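Local atomic coordinates of 432aa long hypothetical deoxyribodipyrimidine photolyase (Sulfolobus tokodaii, PDB entry 2E0I), a protein that probably repairs ultraviolet-damaged DNA by light-driven splitting of cyclobutane pyrimidine dimers, and binds two FAD molecules, one of them a likely light-harvesting antenna. Residues A[135-140]-A[144-149]; A[203-208]-A[237-242]. All blocks are in the same frame, centred on the assembly; numbering follows the deposited sequence.

Interaction 1. Residues A[135-140]-A[144-149]; sequences FHHRNF and YNEVSK
Glu146 reaches back from helix 140-147 to His136 and His137 in the loop that leads into that helix, so the later part of the helix is tied back to the connection that precedes it, after the last strand (120-124) of the parallel alpha/beta domain of the photolyase. With CG anti to the backbone N (chi1 -174°) and the chain extended beyond it, the glutamate projects toward the loop. Its CB lies 3.7 Å and its CG 3.8 Å from His137 NE2, the CG at the edge of that imidazole and in its plane. At the tip the carboxylate divides between the two rings. OE1 accepts a weak bond from His136 NE2 at 2.9 Å, and OE2 another weak one from His137 NE2 at 3.1 Å; both N-H...O angles are bent, at 127° and 133°. The carboxylate plane is turned steeply against both rings, yet each oxygen sits at an imidazole edge. The imidazoles overlap near parallel but offset, His137 CE1 over the centre of the His136 ring and His136 CD2 toward the rim of the His137 ring. If either is protonated, the carboxylate would probably offset its charge.

One helical turn is closed beside this group by a nearly straight bond from Tyr144 N to Phe140 O. Trp246 of helix 238-256 stacks on Phe140. Phe140 and Tyr144 run side by side, their ring planes almost aligned but the rings displaced past each other. Between Phe140 and Tyr144 the touch is CH-pi: Tyr144 CB stands over the Phe140 face, 4.2 Å from its centroid.

Interaction 2. Residues A[203-208]-A[237-242]; sequences RRRDYP and KEEFVR
Arg205 and Glu239 meet through a single salt bridge, in which NH2 of the arginine gives a weak bond to OE2 of the glutamate at 3.0 Å. The N-H...O angle of 133° shows that the bond is bent, although OE2 lies at the edge of the guanidinium, near its plane. The two flat groups are turned 36° apart, which fits one-point rather than two-pronged pairing. The pair links the loop between helices 189-196 and 217-221 to the first turn of helix 238-256 in the FAD-binding part of the photolyase.

Both carboxylate oxygens of Glu239 are used. A bend at chi2 (-63°) turns the carboxylate so that OE1 receives Arg242 NH2 at 2.8 Å, from above the carboxylate plane but within the guanidinium plane. At the helix start, Glu239 N donates to Glu238 OE2 at 3.0 Å in a fairly straight bond. Arg205 NH1 forms a salt bridge with Glu243, and the face of Phe202 receives the same guanidinium in a cation-pi contact. Were Glu239 an alanine, Arg205 NH2 and Arg242 NH2 would probably lose the carboxylate whose two oxygens they use, and the end of Arg242 would be freer to turn.

Arg205 NH2 and Arg242 NH1 are 5.0 Å apart, and the nearby Glu239 carboxylate probably offsets their like charges. Because Arg205 also lines an FAD pocket, this network is likely to help fix its guanidinium beside the cofactor.

The two contacts follow one another in sequence, without nesting, and their centres are 20 Å apart, yet helix 238-256 joins them through Arg242. Its CG packs 3.4 Å from Tyr144 CE2, and its backbone O lies 3.4 Å from Phe140 CZ, while its guanidinium belongs to the charged network of interaction 2. The same residue therefore meets the aromatic pair of helix 140-147 and the carboxylate of Glu239. Each contact comes near a bound FAD: the side chain of Phe140 in interaction 1 is about 8 Å from a bound FAD, and that of Arg205 in interaction 2 is about 4 Å from a bound FAD, whose pocket Arg205 helps to line.

Interaction 1. Residues A[135-140]-A[144-149]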
ATOM      1  N   PHE A 135       5.265 -17.972   9.899  1.00 34.21           N
ATOM      2  CA  PHE A 135       4.816 -16.923  10.801  1.00 34.42           C
ATOM      3  C   PHE A 135       4.198 -17.446  12.096  1.00 35.94           C
ATOM      4  O   PHE A 135       3.341 -18.337  12.074  1.00 37.30           O
ATOM      5  CB  PHE A 135       3.817 -16.006  10.108  1.00 32.53           C
ATOM      6  CG  PHE A 135       3.459 -14.795  10.919  1.00 31.33           C
ATOM      7  CD1 PHE A 135       4.301 -13.689  10.946  1.00 31.31           C
ATOM      8  CD2 PHE A 135       2.304 -14.776  11.698  1.00 30.11           C
ATOM      9  CE1 PHE A 135       3.996 -12.579  11.747  1.00 30.86           C
ATOM     10  CE2 PHE A 135       1.992 -13.679  12.497  1.00 28.39           C
ATOM     11  CZ  PHE A 135       2.835 -12.581  12.523  1.00 29.38           C
ATOM     12  N   HIS A 136       4.633 -16.874  13.218  1.00 35.97           N
ATOM     13  CA  HIS A 136       4.143 -17.246  14.547  1.00 36.88           C
ATOM     14  C   HIS A 136       4.780 -16.302  15.553  1.00 38.65           C
ATOM     15  O   HIS A 136       5.159 -16.722  16.653  1.00 40.17           O
ATOM     16  CB  HIS A 136       4.530 -18.702  14.898  1.00 36.42           C
ATOM     17  CG  HIS A 136       6.010 -18.986  14.852  1.00 37.02           C
ATOM     18  ND1 HIS A 136       6.588 -19.788  13.885  1.00 36.76           N
ATOM     19  CD2 HIS A 136       7.027 -18.567  15.647  1.00 36.17           C
ATOM     20  CE1 HIS A 136       7.893 -19.848  14.084  1.00 35.56           C
ATOM     21  NE2 HIS A 136       8.185 -19.116  15.147  1.00 37.75           N
ATOM     22  N   HIS A 137       4.897 -15.024  15.193  1.00 39.09           N
ATOM     23  CA  HIS A 137       5.555 -14.069  16.082  1.00 39.64           C
ATOM     24  C   HIS A 137       4.735 -12.904  16.637  1.00 41.18           C
ATOM     25  O   HIS A 137       3.851 -12.360  15.966  1.00 39.98           O
ATOM     26  CB  HIS A 137       6.801 -13.530  15.382  1.00 38.74           C
ATOM     27  CG  HIS A 137       7.625 -14.592  14.725  1.00 35.36           C
ATOM     28  ND1 HIS A 137       7.198 -15.271  13.602  1.00 33.43           N
ATOM     29  CD2 HIS A 137       8.838 -15.106  15.040  1.00 33.02           C
ATOM     30  CE1 HIS A 137       8.115 -16.154  13.253  1.00 32.42           C
ATOM     31  NE2 HIS A 137       9.119 -16.075  14.108  1.00 32.52           N
ATOM     32  N   ARG A 138       5.066 -12.517  17.872  1.00 43.02           N
ATOM     33  CA  ARG A 138       4.373 -11.427  18.560  1.00 46.17           C
ATOM     34  C   ARG A 138       4.684 -10.068  17.947  1.00 45.08           C
ATOM     35  O   ARG A 138       3.781  -9.317  17.581  1.00 44.09           O
ATOM     36  CB  ARG A 138       4.743 -11.409  20.060  1.00 49.79           C
ATOM     37  CG  ARG A 138       6.233 -11.164  20.362  1.00 55.20           C
ATOM     38  CD  ARG A 138       6.542 -11.104  21.878  1.00 59.12           C
ATOM     39  NE  ARG A 138       7.981 -10.978  22.163  1.00 62.25           N
ATOM     40  CZ  ARG A 138       8.902 -11.919  21.922  1.00 63.46           C
ATOM     41  NH1 ARG A 138      10.177 -11.689  22.216  1.00 63.66           N
ATOM     42  NH2 ARG A 138       8.560 -13.094  21.395  1.00 63.21           N
ATOM     43  N   ASN A 139       5.974  -9.768  17.836  1.00 43.97           N
ATOM     44  CA  ASN A 139       6.433  -8.500  17.292  1.00 41.52           C
ATOM     45  C   ASN A 139       7.348  -8.690  16.083  1.00 39.94           C
ATOM     46  O   ASN A 139       7.734  -9.812  15.734  1.00 38.56           O
ATOM     47  CB  ASN A 139       7.173  -7.718  18.371  1.00 42.06           C
ATOM     48  CG  ASN A 139       8.406  -8.445  18.879  1.00 42.73           C
ATOM     49  OD1 ASN A 139       9.237  -7.860  19.562  1.00 45.24           O
ATOM     50  ND2 ASN A 139       8.525  -9.724  18.551  1.00 42.93           N
ATOM     51  N   PHE A 140       7.707  -7.576  15.461  1.00 37.38           N
ATOM     52  CA  PHE A 140       8.553  -7.606  14.287  1.00 35.80           C
ATOM     53  C   PHE A 140       9.981  -8.098  14.502  1.00 36.03           C
ATOM     54  O   PHE A 140      10.480  -8.922  13.726  1.00 35.25           O
ATOM     55  CB  PHE A 140       8.617  -6.217  13.654  1.00 34.34           C
ATOM     56  CG  PHE A 140       9.511  -6.150  12.447  1.00 33.58           C
ATOM     57  CD1 PHE A 140       9.131  -6.750  11.249  1.00 33.47           C
ATOM     58  CD2 PHE A 140      10.757  -5.544  12.522  1.00 32.11           C
ATOM     59  CE1 PHE A 140       9.986  -6.750  10.154  1.00 32.64           C
ATOM     60  CE2 PHE A 140      11.616  -5.540  11.432  1.00 30.87           C
ATOM     61  CZ  PHE A 140      11.233  -6.143  10.248  1.00 31.68           C
ATOM     62  N   TYR A 144      11.717 -10.961  12.297  1.00 32.60           N
ATOM     63  CA  TYR A 144      12.856 -10.694  11.433  1.00 35.89           C
ATOM     64  C   TYR A 144      14.061 -11.575  11.747  1.00 37.01           C
ATOM     65  O   TYR A 144      14.599 -12.242  10.862  1.00 36.89           O
ATOM     66  CB  TYR A 144      13.250  -9.213  11.532  1.00 36.99           C
ATOM     67  CG  TYR A 144      14.401  -8.819  10.633  1.00 37.78           C
ATOM     68  CD1 TYR A 144      14.326  -9.008   9.251  1.00 37.63           C
ATOM     69  CD2 TYR A 144      15.568  -8.266  11.165  1.00 37.96           C
ATOM     70  CE1 TYR A 144      15.380  -8.660   8.421  1.00 38.81           C
ATOM     71  CE2 TYR A 144      16.631  -7.913  10.345  1.00 39.04           C
ATOM     72  CZ  TYR A 144      16.533  -8.113   8.971  1.00 40.53           C
ATOM     73  OH  TYR A 144      17.587  -7.768   8.146  1.00 42.90           O
ATOM     74  N   ASN A 145      14.483 -11.578  13.006  1.00 38.99           N
ATOM     75  CA  ASN A 145      15.630 -12.384  13.413  1.00 41.17           C
ATOM     76  C   ASN A 145      15.483 -13.849  13.055  1.00 41.63           C
ATOM     77  O   ASN A 145      16.439 -14.474  12.613  1.00 42.51           O
ATOM     78  CB  ASN A 145      15.857 -12.263  14.913  1.00 42.64           C
ATOM     79  CG  ASN A 145      16.223 -10.859  15.329  1.00 44.88           C
ATOM     80  OD1 ASN A 145      16.403 -10.586  16.514  1.00 45.47           O
ATOM     81  ND2 ASN A 145      16.337  -9.955  14.353  1.00 45.51           N
ATOM     82  N   GLU A 146      14.286 -14.396  13.237  1.00 42.07           N
ATOM     83  CA  GLU A 146      14.044 -15.801  12.940  1.00 43.37           C
ATOM     84  C   GLU A 146      13.944 -16.078  11.436  1.00 42.73           C
ATOM     85  O   GLU A 146      14.587 -16.996  10.916  1.00 43.77           O
ATOM     86  CB  GLU A 146      12.765 -16.273  13.673  1.00 46.18           C
ATOM     87  CG  GLU A 146      12.445 -17.786  13.581  1.00 50.98           C
ATOM     88  CD  GLU A 146      11.501 -18.301  14.698  1.00 53.91           C
ATOM     89  OE1 GLU A 146      11.007 -19.444  14.578  1.00 56.09           O
ATOM     90  OE2 GLU A 146      11.253 -17.591  15.702  1.00 54.85           O
ATOM     91  N   VAL A 147      13.174 -15.260  10.729  1.00 41.53           N
ATOM     92  CA  VAL A 147      12.968 -15.473   9.301  1.00 40.44           C
ATOM     93  C   VAL A 147      14.072 -14.983   8.349  1.00 38.57           C
ATOM     94  O   VAL A 147      14.265 -15.547   7.270  1.00 37.32           O
ATOM     95  CB  VAL A 147      11.605 -14.868   8.874  1.00 41.19           C
ATOM     96  CG1 VAL A 147      11.746 -13.371   8.603  1.00 40.59           C
ATOM     97  CG2 VAL A 147      11.063 -15.620   7.677  1.00 42.01           C
ATOM     98  N   SER A 148      14.801 -13.943   8.742  1.00 37.27           N
ATOM     99  CA  SER A 148      15.865 -13.419   7.887  1.00 35.85           C
ATOM    100  C   SER A 148      16.992 -14.432   7.683  1.00 35.37           C
ATOM    101  O   SER A 148      17.770 -14.328   6.740  1.00 34.79           O
ATOM    102  CB  SER A 148      16.436 -12.125   8.471  1.00 34.32           C
ATOM    103  OG  SER A 148      17.150 -12.373   9.661  1.00 31.91           O
ATOM    104  N   LYS A 149      17.074 -15.415   8.569  1.00 36.31           N
ATOM    105  CA  LYS A 149      18.105 -16.430   8.460  1.00 35.60           C
ATOM    106  C   LYS A 149      17.770 -17.337   7.287  1.00 34.63           C
ATOM    107  O   LYS A 149      18.643 -18.014   6.750  1.00 34.85           O
ATOM    108  CB  LYS A 149      18.184 -17.249   9.747  1.00 37.11           C
ATOM    109  CG  LYS A 149      18.616 -16.459  10.971  1.00 39.48           C
ATOM    110  CD  LYS A 149      18.454 -17.300  12.241  1.00 41.59           C
ATOM    111  CE  LYS A 149      18.723 -16.496  13.508  1.00 41.90           C
ATOM    112  NZ  LYS A 149      17.940 -17.046  14.658  1.00 43.03           N
TER

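Interaction 2. Residues A[203-208]-A[237-242]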
ATOM      1  N   ARG A 203      19.977   6.623   5.246  1.00 38.06           N
ATOM      2  CA  ARG A 203      20.220   7.039   6.614  1.00 39.81           C
ATOM      3  C   ARG A 203      19.359   8.238   6.970  1.00 38.41           C
ATOM      4  O   ARG A 203      18.818   8.326   8.058  1.00 38.78           O
ATOM      5  CB  ARG A 203      21.685   7.425   6.761  1.00 44.38           C
ATOM      6  CG  ARG A 203      22.595   6.255   6.971  1.00 51.37           C
ATOM      7  CD  ARG A 203      22.651   5.988   8.446  1.00 56.84           C
ATOM      8  NE  ARG A 203      23.072   7.204   9.140  1.00 60.97           N
ATOM      9  CZ  ARG A 203      22.922   7.416  10.444  1.00 63.67           C
ATOM     10  NH1 ARG A 203      22.352   6.486  11.213  1.00 64.20           N
ATOM     11  NH2 ARG A 203      23.348   8.557  10.979  1.00 63.93           N
ATOM     12  N   ARG A 204      19.242   9.170   6.041  1.00 37.70           N
ATOM     13  CA  ARG A 204      18.459  10.368   6.280  1.00 38.02           C
ATOM     14  C   ARG A 204      17.073  10.269   5.650  1.00 36.75           C
ATOM     15  O   ARG A 204      16.497  11.268   5.213  1.00 35.19           O
ATOM     16  CB  ARG A 204      19.215  11.577   5.729  1.00 38.88           C
ATOM     17  CG  ARG A 204      20.567  11.797   6.395  1.00 39.57           C
ATOM     18  CD  ARG A 204      21.228  13.077   5.910  1.00 40.32           C
ATOM     19  NE  ARG A 204      20.446  14.273   6.220  1.00 41.47           N
ATOM     20  CZ  ARG A 204      20.194  14.716   7.452  1.00 42.99           C
ATOM     21  NH1 ARG A 204      20.661  14.066   8.509  1.00 43.18           N
ATOM     22  NH2 ARG A 204      19.476  15.816   7.631  1.00 43.18           N
ATOM     23  N   ARG A 205      16.530   9.058   5.631  1.00 35.82           N
ATOM     24  CA  ARG A 205      15.230   8.836   5.024  1.00 35.33           C
ATOM     25  C   ARG A 205      14.080   9.507   5.759  1.00 35.54           C
ATOM     26  O   ARG A 205      12.962   9.542   5.251  1.00 36.80           O
ATOM     27  CB  ARG A 205      14.962   7.332   4.891  1.00 34.06           C
ATOM     28  CG  ARG A 205      14.537   6.631   6.167  1.00 33.96           C
ATOM     29  CD  ARG A 205      14.238   5.160   5.900  1.00 34.56           C
ATOM     30  NE  ARG A 205      15.370   4.322   6.268  1.00 36.86           N
ATOM     31  CZ  ARG A 205      15.599   3.874   7.499  1.00 37.03           C
ATOM     32  NH1 ARG A 205      14.767   4.171   8.481  1.00 38.76           N
ATOM     33  NH2 ARG A 205      16.675   3.147   7.755  1.00 38.39           N
ATOM     34  N   ASP A 206      14.345  10.050   6.940  1.00 35.85           N
ATOM     35  CA  ASP A 206      13.297  10.699   7.724  1.00 36.16           C
ATOM     36  C   ASP A 206      13.035  12.131   7.308  1.00 36.03           C
ATOM     37  O   ASP A 206      11.949  12.652   7.521  1.00 36.60           O
ATOM     38  CB  ASP A 206      13.655  10.683   9.207  1.00 38.36           C
ATOM     39  CG  ASP A 206      13.624   9.290   9.803  1.00 41.58           C
ATOM     40  OD1 ASP A 206      12.510   8.794  10.091  1.00 42.64           O
ATOM     41  OD2 ASP A 206      14.713   8.686   9.972  1.00 43.20           O
ATOM     42  N   TYR A 207      14.024  12.772   6.710  1.00 35.56           N
ATOM     43  CA  TYR A 207      13.877  14.154   6.300  1.00 35.16           C
ATOM     44  C   TYR A 207      13.131  14.255   4.977  1.00 35.34           C
ATOM     45  O   TYR A 207      13.662  13.924   3.924  1.00 33.60           O
ATOM     46  CB  TYR A 207      15.259  14.780   6.214  1.00 36.55           C
ATOM     47  CG  TYR A 207      16.021  14.628   7.509  1.00 38.02           C
ATOM     48  CD1 TYR A 207      16.048  15.652   8.456  1.00 39.06           C
ATOM     49  CD2 TYR A 207      16.660  13.430   7.823  1.00 38.90           C
ATOM     50  CE1 TYR A 207      16.693  15.481   9.686  1.00 39.04           C
ATOM     51  CE2 TYR A 207      17.301  13.249   9.046  1.00 39.70           C
ATOM     52  CZ  TYR A 207      17.313  14.276   9.972  1.00 39.62           C
ATOM     53  OH  TYR A 207      17.924  14.073  11.190  1.00 40.54           O
ATOM     54  N   PRO A 208      11.872  14.720   5.025  1.00 36.07           N
ATOM     55  CA  PRO A 208      11.014  14.874   3.851  1.00 36.31           C
ATOM     56  C   PRO A 208      11.596  15.802   2.806  1.00 37.40           C
ATOM     57  O   PRO A 208      11.493  15.529   1.621  1.00 38.89           O
ATOM     58  CB  PRO A 208       9.716  15.438   4.429  1.00 36.19           C
ATOM     59  CG  PRO A 208       9.744  15.029   5.848  1.00 36.64           C
ATOM     60  CD  PRO A 208      11.180  15.201   6.232  1.00 36.25           C
ATOM     61  N   LYS A 237      22.192  -3.632   1.659  1.00 38.41           N
ATOM     62  CA  LYS A 237      21.737  -2.547   2.525  1.00 38.98           C
ATOM     63  C   LYS A 237      20.785  -3.019   3.625  1.00 39.84           C
ATOM     64  O   LYS A 237      19.565  -3.018   3.463  1.00 40.13           O
ATOM     65  CB  LYS A 237      21.076  -1.476   1.674  1.00 38.59           C
ATOM     66  CG  LYS A 237      21.887  -1.113   0.451  1.00 39.19           C
ATOM     67  CD  LYS A 237      21.093  -0.177  -0.441  1.00 42.86           C
ATOM     68  CE  LYS A 237      21.786   0.080  -1.773  1.00 43.13           C
ATOM     69  NZ  LYS A 237      21.020   1.060  -2.613  1.00 43.84           N
ATOM     70  N   GLU A 238      21.373  -3.411   4.750  1.00 40.73           N
ATOM     71  CA  GLU A 238      20.645  -3.915   5.906  1.00 42.48           C
ATOM     72  C   GLU A 238      19.394  -3.117   6.279  1.00 41.12           C
ATOM     73  O   GLU A 238      18.339  -3.706   6.512  1.00 41.37           O
ATOM     74  CB  GLU A 238      21.595  -4.009   7.109  1.00 45.78           C
ATOM     75  CG  GLU A 238      22.140  -2.665   7.591  1.00 54.47           C
ATOM     76  CD  GLU A 238      22.795  -1.831   6.470  1.00 60.33           C
ATOM     77  OE1 GLU A 238      23.819  -2.287   5.890  1.00 61.45           O
ATOM     78  OE2 GLU A 238      22.280  -0.718   6.171  1.00 61.87           O
ATOM     79  N   GLU A 239      19.506  -1.790   6.328  1.00 39.79           N
ATOM     80  CA  GLU A 239      18.369  -0.935   6.682  1.00 39.08           C
ATOM     81  C   GLU A 239      17.179  -1.109   5.740  1.00 36.72           C
ATOM     82  O   GLU A 239      16.029  -1.230   6.179  1.00 36.58           O
ATOM     83  CB  GLU A 239      18.781   0.535   6.669  1.00 42.22           C
ATOM     84  CG  GLU A 239      19.764   0.955   7.745  1.00 47.19           C
ATOM     85  CD  GLU A 239      19.202   0.798   9.145  1.00 50.74           C
ATOM     86  OE1 GLU A 239      19.372  -0.292   9.739  1.00 52.50           O
ATOM     87  OE2 GLU A 239      18.581   1.762   9.646  1.00 53.04           O
ATOM     88  N   PHE A 240      17.466  -1.103   4.443  1.00 33.44           N
ATOM     89  CA  PHE A 240      16.433  -1.249   3.432  1.00 31.02           C
ATOM     90  C   PHE A 240      15.829  -2.645   3.449  1.00 30.80           C
ATOM     91  O   PHE A 240      14.607  -2.805   3.336  1.00 30.57           O
ATOM     92  CB  PHE A 240      17.012  -0.960   2.053  1.00 29.38           C
ATOM     93  CG  PHE A 240      16.033  -1.148   0.935  1.00 27.51           C
ATOM     94  CD1 PHE A 240      15.145  -0.135   0.597  1.00 25.90           C
ATOM     95  CD2 PHE A 240      15.988  -2.352   0.228  1.00 28.17           C
ATOM     96  CE1 PHE A 240      14.231  -0.312  -0.423  1.00 25.07           C
ATOM     97  CE2 PHE A 240      15.074  -2.545  -0.798  1.00 26.70           C
ATOM     98  CZ  PHE A 240      14.192  -1.521  -1.125  1.00 27.15           C
ATOM     99  N   VAL A 241      16.680  -3.658   3.581  1.00 30.04           N
ATOM    100  CA  VAL A 241      16.195  -5.032   3.614  1.00 29.75           C
ATOM    101  C   VAL A 241      15.320  -5.300   4.849  1.00 30.34           C
ATOM    102  O   VAL A 241      14.321  -6.017   4.762  1.00 29.91           O
ATOM    103  CB  VAL A 241      17.361  -6.044   3.579  1.00 27.90           C
ATOM    104  CG1 VAL A 241      16.830  -7.457   3.678  1.00 27.68           C
ATOM    105  CG2 VAL A 241      18.124  -5.893   2.289  1.00 28.30           C
ATOM    106  N   ARG A 242      15.672  -4.723   5.995  1.00 31.01           N
ATOM    107  CA  ARG A 242      14.868  -4.953   7.184  1.00 32.04           C
ATOM    108  C   ARG A 242      13.506  -4.307   6.983  1.00 31.65           C
ATOM    109  O   ARG A 242      12.481  -4.866   7.377  1.00 31.94           O
ATOM    110  CB  ARG A 242      15.533  -4.368   8.433  1.00 34.13           C
ATOM    111  CG  ARG A 242      15.054  -5.005   9.744  1.00 37.31           C
ATOM    112  CD  ARG A 242      15.567  -4.248  10.962  1.00 41.08           C
ATOM    113  NE  ARG A 242      15.092  -2.877  10.927  1.00 46.43           N
ATOM    114  CZ  ARG A 242      15.824  -1.792  10.680  1.00 49.00           C
ATOM    115  NH1 ARG A 242      15.224  -0.606  10.668  1.00 50.81           N
ATOM    116  NH2 ARG A 242      17.134  -1.868  10.477  1.00 49.80           N
TER